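Local coordinates for protein PilM (Pseudomonas aeruginosa, PDB 3HG9) that is of unknown function but is probably a plasmid-encoded pilus protein that belongs to the machinery of thin conjugative pili, at residues Ala27-Ala30 with His31-Gly35; Pro40-Ser43 with Ala44-Leu47. All coordinates share one frame; numbering follows the deposited sequence.

Contact 1 of 2, residues Ala27-Ala30 with His31-Gly35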
ATOM      1  N   ALA B  27      -3.222  -7.100 -10.782  1.00 38.49           N
ATOM      2  CA  ALA B  27      -1.873  -6.669 -10.390  1.00 39.05           C
ATOM      3  C   ALA B  27      -0.925  -7.409 -11.299  1.00 40.51           C
ATOM      4  O   ALA B  27      -0.047  -6.810 -11.897  1.00 40.31           O
ATOM      5  CB  ALA B  27      -1.542  -6.988  -8.938  1.00 37.54           C
ATOM      6  N   GLU B  28      -1.123  -8.712 -11.437  1.00 42.20           N
ATOM      7  CA  GLU B  28      -0.007  -9.526 -11.873  1.00 44.14           C
ATOM      8  C   GLU B  28       0.027  -9.726 -13.363  1.00 44.63           C
ATOM      9  O   GLU B  28       1.090  -9.876 -13.949  1.00 45.89           O
ATOM     10  CB  GLU B  28       0.033 -10.850 -11.126  1.00 44.54           C
ATOM     11  CG  GLU B  28       0.856 -10.802  -9.806  1.00 46.61           C
ATOM     12  CD  GLU B  28       0.668 -12.076  -9.000  1.00 50.20           C
ATOM     13  OE1 GLU B  28       1.457 -12.359  -8.057  1.00 53.74           O
ATOM     14  OE2 GLU B  28      -0.286 -12.826  -9.324  1.00 52.96           O
ATOM     15  N   TYR B  29      -1.132  -9.735 -13.973  1.00 44.79           N
ATOM     16  CA  TYR B  29      -1.208  -9.675 -15.380  1.00 45.46           C
ATOM     17  C   TYR B  29      -0.596  -8.352 -15.783  1.00 46.76           C
ATOM     18  O   TYR B  29       0.200  -8.329 -16.712  1.00 47.11           O
ATOM     19  CB  TYR B  29      -2.664  -9.723 -15.788  1.00 46.13           C
ATOM     20  CG  TYR B  29      -2.936  -9.432 -17.246  1.00 46.46           C
ATOM     21  CD1 TYR B  29      -2.828  -8.132 -17.740  1.00 46.34           C
ATOM     22  CD2 TYR B  29      -3.347 -10.453 -18.125  1.00 48.07           C
ATOM     23  CE1 TYR B  29      -3.077  -7.848 -19.073  1.00 50.09           C
ATOM     24  CE2 TYR B  29      -3.630 -10.180 -19.493  1.00 47.96           C
ATOM     25  CZ  TYR B  29      -3.488  -8.861 -19.955  1.00 50.96           C
ATOM     26  OH  TYR B  29      -3.739  -8.525 -21.292  1.00 54.43           O
ATOM     27  N   ALA B  30      -0.971  -7.253 -15.104  1.00 47.12           N
ATOM     28  CA  ALA B  30      -0.442  -5.923 -15.407  1.00 48.01           C
ATOM     29  C   ALA B  30       1.079  -5.944 -15.627  1.00 48.99           C
ATOM     30  O   ALA B  30       1.573  -5.439 -16.632  1.00 49.65           O
ATOM     31  CB  ALA B  30      -0.810  -4.922 -14.308  1.00 47.52           C
ATOM     32  N   HIS B  31       1.810  -6.496 -14.671  1.00 50.59           N
ATOM     33  CA  HIS B  31       3.223  -6.824 -14.826  1.00 52.56           C
ATOM     34  C   HIS B  31       3.476  -7.684 -16.106  1.00 52.90           C
ATOM     35  O   HIS B  31       3.949  -7.169 -17.103  1.00 53.22           O
ATOM     36  CB  HIS B  31       3.737  -7.530 -13.540  1.00 52.71           C
ATOM     37  CG  HIS B  31       5.199  -7.885 -13.578  1.00 54.99           C
ATOM     38  ND1 HIS B  31       5.710  -8.868 -14.404  1.00 55.28           N
ATOM     39  CD2 HIS B  31       6.258  -7.382 -12.889  1.00 55.72           C
ATOM     40  CE1 HIS B  31       7.020  -8.950 -14.223  1.00 57.17           C
ATOM     41  NE2 HIS B  31       7.380  -8.061 -13.310  1.00 55.16           N
ATOM     42  N   ALA B  32       3.154  -8.984 -16.043  1.00 53.85           N
ATOM     43  CA  ALA B  32       3.201  -9.926 -17.172  1.00 54.00           C
ATOM     44  C   ALA B  32       2.304  -9.455 -18.289  1.00 54.13           C
ATOM     45  O   ALA B  32       1.362 -10.154 -18.655  1.00 53.85           O
ATOM     46  CB  ALA B  32       2.765 -11.349 -16.713  1.00 53.63           C
ATOM     47  N   ASN B  33       2.598  -8.250 -18.785  1.00 54.89           N
ATOM     48  CA  ASN B  33       1.953  -7.598 -19.945  1.00 56.23           C
ATOM     49  C   ASN B  33       2.101  -6.074 -19.889  1.00 56.27           C
ATOM     50  O   ASN B  33       1.090  -5.349 -19.893  1.00 56.25           O
ATOM     51  CB  ASN B  33       0.475  -7.980 -20.128  1.00 56.89           C
ATOM     52  CG  ASN B  33       0.252  -8.946 -21.300  1.00 59.19           C
ATOM     53  OD1 ASN B  33      -0.391  -8.594 -22.315  1.00 61.28           O
ATOM     54  ND2 ASN B  33       0.785 -10.170 -21.167  1.00 60.03           N
ATOM     55  N   PRO B  34       3.366  -5.585 -19.876  1.00 56.12           N
ATOM     56  CA  PRO B  34       3.656  -4.184 -19.698  1.00 56.03           C
ATOM     57  C   PRO B  34       3.230  -3.353 -20.903  1.00 56.20           C
ATOM     58  O   PRO B  34       3.408  -3.779 -22.074  1.00 57.03           O
ATOM     59  CB  PRO B  34       5.181  -4.162 -19.522  1.00 56.30           C
ATOM     60  CG  PRO B  34       5.607  -5.586 -19.434  1.00 56.05           C
ATOM     61  CD  PRO B  34       4.597  -6.324 -20.198  1.00 56.13           C
ATOM     62  N   GLY B  35       2.672  -2.173 -20.600  1.00 55.92           N
ATOM     63  CA  GLY B  35       2.094  -1.273 -21.599  1.00 55.69           C
ATOM     64  C   GLY B  35       0.694  -1.758 -21.909  1.00 55.54           C
ATOM     65  O   GLY B  35       0.496  -2.542 -22.839  1.00 55.83           O
TER
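Tyr-29 overlaps Asn-33 with the face of its ring: the methylene CB of Asn-33 sits above that face, 4.2 Å from the ring centroid and 28° off the normal, a CH-pi contact. The closest ring atom is CE1, 3.7 Å from Asn-33 CB, with CD1 and CZ about equally far on its two sides. CG of Tyr-29 is anti to the backbone N (chi1 170°), which lays the ring beside its own carbonyl and forward along the chain, where the residue four places on can lean over it. Farther out, the amide of Asn-33 inclines 32° to the ring, and its OD1 comes to 3.5 Å from Tyr-29 OH.

The amide's other end is tied back to the chain. Asn-33 ND2 donates to the carbonyl O of Ala-32 at 2.6 Å, with the acceptor close to the amide plane, and this holds the rotation of the amide group. The contact forms at the C-terminal end of helix 12-31. Ala-32 N still gives its hydrogen to Glu-28 O at 3.1 Å, a bent helical bond, whereas the preceding bond, from His-31 N to Ala-27 O at 3.4 Å, is straight but weak. Ala-32 itself leaves helical backbone angles, and the chain peels off into the loop.

The His-31 side chain turns away and comes within about 3 Å of a bound nickel ion at its nearest atom; its ring meets that of His-126 of the second subunit, the first histidine of the C-terminal tag. The helix end therefore has two distinct sides: an asparagine methylene over an aromatic face, its amide reaching toward the phenol oxygen, and an imidazole beside a nickel ion whose surroundings include a tag residue and which probably marks no native site.

Contact 2 of 2, residues Pro40-Ser43 with Ala44-Leu47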
ATOM      1  N   PRO B  40      -9.054  -5.658 -19.012  1.00 41.46           N
ATOM      2  CA  PRO B  40      -9.123  -7.000 -19.599  1.00 41.09           C
ATOM      3  C   PRO B  40     -10.347  -7.829 -19.191  1.00 40.34           C
ATOM      4  O   PRO B  40     -10.782  -7.746 -18.058  1.00 40.47           O
ATOM      5  CB  PRO B  40      -7.805  -7.673 -19.125  1.00 41.12           C
ATOM      6  CG  PRO B  40      -7.373  -6.931 -17.896  1.00 39.41           C
ATOM      7  CD  PRO B  40      -8.025  -5.562 -17.940  1.00 40.90           C
ATOM      8  N   ALA B  41     -10.881  -8.634 -20.105  1.00 40.34           N
ATOM      9  CA  ALA B  41     -11.910  -9.640 -19.706  1.00 40.03           C
ATOM     10  C   ALA B  41     -11.318 -10.811 -18.981  1.00 39.28           C
ATOM     11  O   ALA B  41     -10.213 -11.297 -19.298  1.00 38.13           O
ATOM     12  CB  ALA B  41     -12.703 -10.143 -20.872  1.00 39.84           C
ATOM     13  N   ASP B  42     -12.120 -11.271 -18.033  1.00 39.11           N
ATOM     14  CA  ASP B  42     -11.721 -12.262 -17.002  1.00 39.33           C
ATOM     15  C   ASP B  42     -11.190 -13.632 -17.533  1.00 39.28           C
ATOM     16  O   ASP B  42     -10.789 -14.496 -16.736  1.00 37.27           O
ATOM     17  CB  ASP B  42     -12.899 -12.470 -16.036  1.00 39.35           C
ATOM     18  CG  ASP B  42     -13.864 -11.281 -16.012  1.00 39.90           C
ATOM     19  OD1 ASP B  42     -13.365 -10.154 -15.986  1.00 46.03           O
ATOM     20  OD2 ASP B  42     -15.112 -11.447 -15.986  1.00 44.06           O
ATOM     21  N   SER B  43     -11.198 -13.811 -18.870  1.00 39.13           N
ATOM     22  CA  SER B  43     -10.713 -15.054 -19.501  1.00 40.13           C
ATOM     23  C   SER B  43      -9.194 -14.985 -19.486  1.00 39.82           C
ATOM     24  O   SER B  43      -8.494 -15.940 -19.156  1.00 39.08           O
ATOM     25  CB  SER B  43     -11.235 -15.165 -20.934  1.00 40.26           C
ATOM     26  OG  SER B  43     -12.434 -14.396 -21.061  1.00 42.67           O
ATOM     27  N   ALA B  44      -8.689 -13.822 -19.862  1.00 40.88           N
ATOM     28  CA  ALA B  44      -7.376 -13.415 -19.422  1.00 42.08           C
ATOM     29  C   ALA B  44      -7.563 -13.404 -17.891  1.00 42.77           C
ATOM     30  O   ALA B  44      -8.488 -14.064 -17.332  1.00 41.88           O
ATOM     31  CB  ALA B  44      -7.060 -12.048 -19.959  1.00 42.41           C
ATOM     32  N   LEU B  45      -6.711 -12.674 -17.194  1.00 43.57           N
ATOM     33  CA  LEU B  45      -6.717 -12.738 -15.717  1.00 43.03           C
ATOM     34  C   LEU B  45      -6.475 -14.196 -15.202  1.00 44.21           C
ATOM     35  O   LEU B  45      -5.568 -14.431 -14.401  1.00 45.91           O
ATOM     36  CB  LEU B  45      -7.975 -12.066 -15.139  1.00 41.69           C
ATOM     37  CG  LEU B  45      -8.200 -10.537 -15.188  1.00 37.63           C
ATOM     38  CD1 LEU B  45      -8.311 -10.045 -16.516  1.00 34.36           C
ATOM     39  CD2 LEU B  45      -9.484 -10.157 -14.558  1.00 36.34           C
ATOM     40  N   GLY B  46      -7.217 -15.186 -15.685  1.00 44.82           N
ATOM     41  CA  GLY B  46      -6.886 -16.592 -15.349  1.00 44.80           C
ATOM     42  C   GLY B  46      -7.545 -16.958 -14.043  1.00 45.26           C
ATOM     43  O   GLY B  46      -7.003 -17.719 -13.209  1.00 45.75           O
ATOM     44  N   LEU B  47      -8.716 -16.364 -13.855  1.00 44.45           N
ATOM     45  CA  LEU B  47      -9.418 -16.467 -12.591  1.00 43.07           C
ATOM     46  C   LEU B  47      -9.772 -17.932 -12.301  1.00 43.37           C
ATOM     47  O   LEU B  47      -9.764 -18.786 -13.216  1.00 43.98           O
ATOM     48  CB  LEU B  47     -10.668 -15.564 -12.624  1.00 42.04           C
ATOM     49  CG  LEU B  47     -10.385 -14.070 -12.599  1.00 37.64           C
ATOM     50  CD1 LEU B  47     -11.571 -13.339 -12.969  1.00 34.74           C
ATOM     51  CD2 LEU B  47      -9.982 -13.665 -11.193  1.00 34.91           C
TER
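A type I beta turn from Ala-41 to Ala-44 reverses the chain in the long loop between helix 12-31 and strand 57-62, and leucines that follow it fold back over the residues that enter it. Ala-41 O and Ala-44 N are 3.0 Å apart across the turn. Leu-45 spans it with both methyls: CD1 touches the Pro-40 ring at CG, 3.5 Å away, the two side chains crossing at about a right angle, while CD2 lies 3.9 Å from Asp-42 CA. Side by side with Leu-45, the Asp-42 side chain points the same way. Its CB also receives CD1 of Leu-47 at 3.5 Å, so the aspartate's methylene packs against a leucine although its carboxylate is polar; OD2 is engaged in a salt bridge with Lys-53. Gly-46, at phi 86° and psi 34°, carries the chain from one leucine to the next; at these angles a CB would jam against Leu-45 O, so the position calls for glycine. The turn and the residues flanking it rest against helix 12-31, with Pro-40 on Leu-26, Asp-42 and Leu-45 on Tyr-22, and Leu-47 on Arg-25, before the chain runs on to strand 57-62.

Overall arrangement
From the N terminus the chain runs down helix 12-31, and contact 1 closes the first bend at its C-terminal end. The loop then continues to contact 2, which closes a second, separate turn before strand 57-62. The two lie in series, neither enclosing the other, with centres about 12 Å apart and on the same side of the chain's centre. They also touch: the Tyr-29 ring packs through CE2 against CB of Ala-44, 3.9 Å away. One aromatic residue thus links the helix end to the second turn, while contact 2 leans on earlier turns of that helix. Contact 1 additionally faces the second subunit.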